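Local structure of ADP/ATP-dependent NAD(P)H-hydrate dehydratase (Bacillus subtilis, 3RPZ) at residues W87-L95 with S113-T123. The protein catalyses the ADP- or ATP-dependent dehydration of hydrated NADH and NADPH, restoring the normal nicotinamide cofactors. Numbering follows the deposited sequence.
Sequences WKKAADAQL and SVQQAVDHVLT
Ala91 and Ala117 mark a close helix-to-turn contact in which the short helix 86-89 and the chain that follows it lie against helix 112-121 beside the central sheet. Their CA atoms are 3.9 Å apart, an approach that small side chains permit; next to them, Ala90 CB meets Ala117 CB at 3.8 Å. An apolar pair flanks this centre at each end. The CB bond of Trp87 does not point at helix 112-121, yet the end of its ring comes nearer, bringing CZ3 within 3.9 Å of Val114 CG2. At the other end Leu95 CD1 lies 4.1 Å from Val121 CG2. Leu36 of strand 32-36 touches Trp87, Ala90 and Val121, so both segments rest on the same sheet residue.

His120 reaches into the bend of residues 90-94. With CG beside its own backbone N (chi1 -71°), the imidazole has the peptide chain passing over one face: Ala93 N stands 3.7 Å above the ring plane, over its centre, and Ala91 O approaches the ring edge near its plane. Ala93 N is buried here without a partner in the model. An alanine in place of His120 would probably leave the 90-94 bend without the flat group filling it, freeing that turn to shift.

Ordered waters bridge the two segments: one donates to the backbone at Ala91 O (2.8 Å) and accepts from the side-chain Gln116 NE2 (2.7 Å), and another links the backbones, accepting from Leu95 N while donating to His120 O. Helix 112-121 connects adjacent parallel strands 101-104 and 128-130, the beta-alpha-beta crossover from which the ribokinase-like fold of this family is built.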
loop_
_atom_site.group_PDB
_atom_site.type_symbol
_atom_site.label_atom_id
_atom_site.label_comp_id
_atom_site.label_asym_id
_atom_site.label_seq_id
_atom_site.Cartn_x
_atom_site.Cartn_y
_atom_site.Cartn_z
ATOM N N TRP A 87 1.921 -22.071 -12.493
ATOM C CA TRP A 87 2.916 -22.213 -13.572
ATOM C C TRP A 87 3.634 -23.542 -13.458
ATOM O O TRP A 87 4.008 -24.091 -14.485
ATOM C CB TRP A 87 3.861 -21.050 -13.678
ATOM C CG TRP A 87 4.786 -20.700 -12.576
ATOM C CD1 TRP A 87 4.599 -19.752 -11.660
ATOM C CD2 TRP A 87 6.091 -21.224 -12.336
ATOM N NE1 TRP A 87 5.667 -19.705 -10.803
ATOM C CE2 TRP A 87 6.605 -20.596 -11.210
ATOM C CE3 TRP A 87 6.865 -22.179 -12.977
ATOM C CZ2 TRP A 87 7.902 -20.870 -10.707
ATOM C CZ3 TRP A 87 8.165 -22.450 -12.473
ATOM C CH2 TRP A 87 8.636 -21.795 -11.359
ATOM N N LYS A 88 3.792 -24.055 -12.240
ATOM C CA LYS A 88 4.350 -25.396 -12.063
ATOM C C LYS A 88 3.317 -26.417 -12.495
ATOM O O LYS A 88 3.651 -27.422 -13.173
ATOM C CB LYS A 88 4.827 -25.593 -10.613
ATOM C CG LYS A 88 5.987 -24.660 -10.236
ATOM C CD LYS A 88 6.508 -24.903 -8.806
ATOM C CE LYS A 88 7.355 -23.743 -8.254
ATOM N NZ LYS A 88 8.123 -24.116 -7.013
ATOM N N LYS A 89 2.056 -26.295 -12.073
ATOM C CA LYS A 89 1.024 -27.213 -12.476
ATOM C C LYS A 89 0.768 -27.323 -13.957
ATOM O O LYS A 89 0.408 -28.371 -14.490
ATOM C CB LYS A 89 -0.313 -26.921 -11.740
ATOM C CG LYS A 89 -0.229 -27.140 -10.234
ATOM C CD LYS A 89 -1.557 -26.766 -9.613
ATOM C CE LYS A 89 -1.634 -27.066 -8.141
ATOM N NZ LYS A 89 -2.810 -26.299 -7.492
ATOM N N ALA A 90 0.983 -26.191 -14.652
ATOM C CA ALA A 90 0.814 -26.156 -16.087
ATOM C C ALA A 90 1.801 -27.027 -16.822
ATOM O O ALA A 90 1.566 -27.419 -17.949
ATOM C CB ALA A 90 0.894 -24.688 -16.643
ATOM N N ALA A 91 2.914 -27.352 -16.178
ATOM C CA ALA A 91 3.857 -28.288 -16.776
ATOM C C ALA A 91 3.305 -29.725 -16.905
ATOM O O ALA A 91 3.776 -30.511 -17.705
ATOM C CB ALA A 91 5.157 -28.285 -15.981
ATOM N N ASP A 92 2.277 -30.035 -16.146
ATOM C CA ASP A 92 1.746 -31.412 -16.099
ATOM C C ASP A 92 0.553 -31.765 -16.973
ATOM O O ASP A 92 0.327 -32.954 -17.288
ATOM C CB ASP A 92 1.491 -31.757 -14.626
ATOM C CG ASP A 92 2.757 -31.951 -13.877
ATOM O OD1 ASP A 92 3.700 -32.429 -14.518
ATOM O OD2 ASP A 92 2.823 -31.611 -12.670
ATOM N N ALA A 93 -0.202 -30.805 -17.445
ATOM C CA ALA A 93 -1.388 -31.150 -18.188
ATOM C C ALA A 93 -1.917 -29.965 -18.920
ATOM O O ALA A 93 -1.687 -28.838 -18.506
ATOM C CB ALA A 93 -2.468 -31.642 -17.211
ATOM N N GLN A 94 -2.646 -30.242 -19.988
ATOM C CA GLN A 94 -3.461 -29.239 -20.655
ATOM C C GLN A 94 -4.328 -28.558 -19.626
ATOM O O GLN A 94 -4.755 -29.174 -18.634
ATOM C CB GLN A 94 -4.356 -29.867 -21.745
ATOM C CG GLN A 94 -3.680 -30.926 -22.665
ATOM C CD GLN A 94 -2.279 -30.552 -23.181
ATOM O OE1 GLN A 94 -1.939 -29.383 -23.288
ATOM N NE2 GLN A 94 -1.475 -31.572 -23.527
ATOM N N LEU A 95 -4.583 -27.277 -19.867
ATOM C CA LEU A 95 -5.476 -26.499 -19.039
ATOM C C LEU A 95 -6.901 -26.972 -19.263
ATOM O O LEU A 95 -7.367 -27.084 -20.407
ATOM C CB LEU A 95 -5.386 -25.021 -19.415
ATOM C CG LEU A 95 -3.989 -24.432 -19.278
ATOM C CD1 LEU A 95 -4.024 -22.955 -19.577
ATOM C CD2 LEU A 95 -3.423 -24.664 -17.929
ATOM N N SER A 113 11.195 -26.932 -17.258
ATOM C CA SER A 113 9.830 -27.050 -16.732
ATOM C C SER A 113 8.931 -25.915 -17.237
ATOM O O SER A 113 7.740 -26.117 -17.500
ATOM C CB SER A 113 9.804 -27.082 -15.222
ATOM O OG SER A 113 10.401 -28.259 -14.785
ATOM N N VAL A 114 9.469 -24.704 -17.308
ATOM C CA VAL A 114 8.707 -23.610 -17.905
ATOM C C VAL A 114 8.378 -23.877 -19.342
ATOM O O VAL A 114 7.221 -23.641 -19.776
ATOM C CB VAL A 114 9.423 -22.288 -17.692
ATOM C CG1 VAL A 114 8.739 -21.152 -18.421
ATOM C CG2 VAL A 114 9.444 -21.964 -16.167
ATOM N N GLN A 115 9.321 -24.467 -20.110
ATOM C CA GLN A 115 8.975 -24.860 -21.455
ATOM C C GLN A 115 7.896 -25.909 -21.577
ATOM O O GLN A 115 7.117 -25.882 -22.500
ATOM C CB GLN A 115 10.203 -25.280 -22.249
ATOM C CG GLN A 115 11.211 -24.144 -22.493
ATOM C CD GLN A 115 10.578 -23.074 -23.295
ATOM O OE1 GLN A 115 10.095 -23.354 -24.392
ATOM N NE2 GLN A 115 10.560 -21.828 -22.778
ATOM N N GLN A 116 7.848 -26.830 -20.624
ATOM C CA GLN A 116 6.759 -27.777 -20.567
ATOM C C GLN A 116 5.435 -27.100 -20.359
ATOM O O GLN A 116 4.448 -27.493 -20.975
ATOM C CB GLN A 116 7.034 -28.814 -19.494
ATOM C CG GLN A 116 8.157 -29.708 -19.813
ATOM C CD GLN A 116 7.812 -30.770 -20.847
ATOM O OE1 GLN A 116 8.246 -30.718 -22.027
ATOM N NE2 GLN A 116 7.063 -31.786 -20.392
ATOM N N ALA A 117 5.417 -26.116 -19.473
ATOM C CA ALA A 117 4.194 -25.310 -19.263
ATOM C C ALA A 117 3.788 -24.571 -20.563
ATOM O O ALA A 117 2.615 -24.563 -20.918
ATOM C CB ALA A 117 4.355 -24.336 -18.090
ATOM N N VAL A 118 4.771 -24.003 -21.258
ATOM C CA VAL A 118 4.499 -23.338 -22.556
ATOM C C VAL A 118 3.838 -24.321 -23.522
ATOM O O VAL A 118 2.788 -24.042 -24.140
ATOM C CB VAL A 118 5.802 -22.782 -23.147
ATOM C CG1 VAL A 118 5.552 -22.368 -24.611
ATOM C CG2 VAL A 118 6.370 -21.622 -22.311
ATOM N N ASP A 119 4.392 -25.542 -23.601
ATOM C CA ASP A 119 3.853 -26.511 -24.536
ATOM C C ASP A 119 2.399 -26.839 -24.197
ATOM O O ASP A 119 1.584 -26.956 -25.079
ATOM C CB ASP A 119 4.698 -27.764 -24.539
ATOM C CG ASP A 119 6.043 -27.596 -25.223
ATOM O OD1 ASP A 119 6.243 -26.600 -25.920
ATOM O OD2 ASP A 119 6.874 -28.484 -25.032
ATOM N N HIS A 120 2.066 -26.977 -22.919
ATOM C CA HIS A 120 0.688 -27.219 -22.540
ATOM C C HIS A 120 -0.238 -26.037 -22.825
ATOM O O HIS A 120 -1.337 -26.244 -23.312
ATOM C CB HIS A 120 0.597 -27.677 -21.073
ATOM C CG HIS A 120 1.116 -29.045 -20.873
ATOM N ND1 HIS A 120 0.536 -30.142 -21.473
ATOM C CD2 HIS A 120 2.120 -29.519 -20.102
ATOM C CE1 HIS A 120 1.191 -31.233 -21.113
ATOM N NE2 HIS A 120 2.179 -30.885 -20.316
ATOM N N VAL A 121 0.192 -24.843 -22.507
ATOM C CA VAL A 121 -0.640 -23.639 -22.756
ATOM C C VAL A 121 -0.914 -23.458 -24.245
ATOM O O VAL A 121 -2.016 -23.104 -24.628
ATOM C CB VAL A 121 0.022 -22.471 -22.188
ATOM C CG1 VAL A 121 -0.484 -21.129 -22.810
ATOM C CG2 VAL A 121 -0.119 -22.549 -20.603
ATOM N N LEU A 122 0.028 -23.840 -25.090
ATOM C CA LEU A 122 -0.184 -23.677 -26.527
ATOM C C LEU A 122 -1.254 -24.606 -27.109
ATOM O O LEU A 122 -1.706 -24.398 -28.219
ATOM C CB LEU A 122 1.123 -23.850 -27.278
ATOM C CG LEU A 122 2.211 -22.805 -27.066
ATOM C CD1 LEU A 122 3.577 -23.084 -27.629
ATOM C CD2 LEU A 122 1.711 -21.448 -27.623
ATOM N N THR A 123 -1.688 -25.621 -26.374
ATOM C CA THR A 123 -2.767 -26.438 -26.858
ATOM C C THR A 123 -4.122 -25.760 -26.614
ATOM O O THR A 123 -5.110 -26.190 -27.186
ATOM C CB THR A 123 -2.738 -27.875 -26.261
ATOM O OG1 THR A 123 -3.154 -27.831 -24.902
ATOM C CG2 THR A 123 -1.363 -28.481 -26.415
HETATM O O HOH W 1 6.664 -24.983 -14.984
HETATM O O HOH W 2 6.297 -31.749 -17.803
HETATM O O HOH W 3 -3.924 -25.970 -22.246
#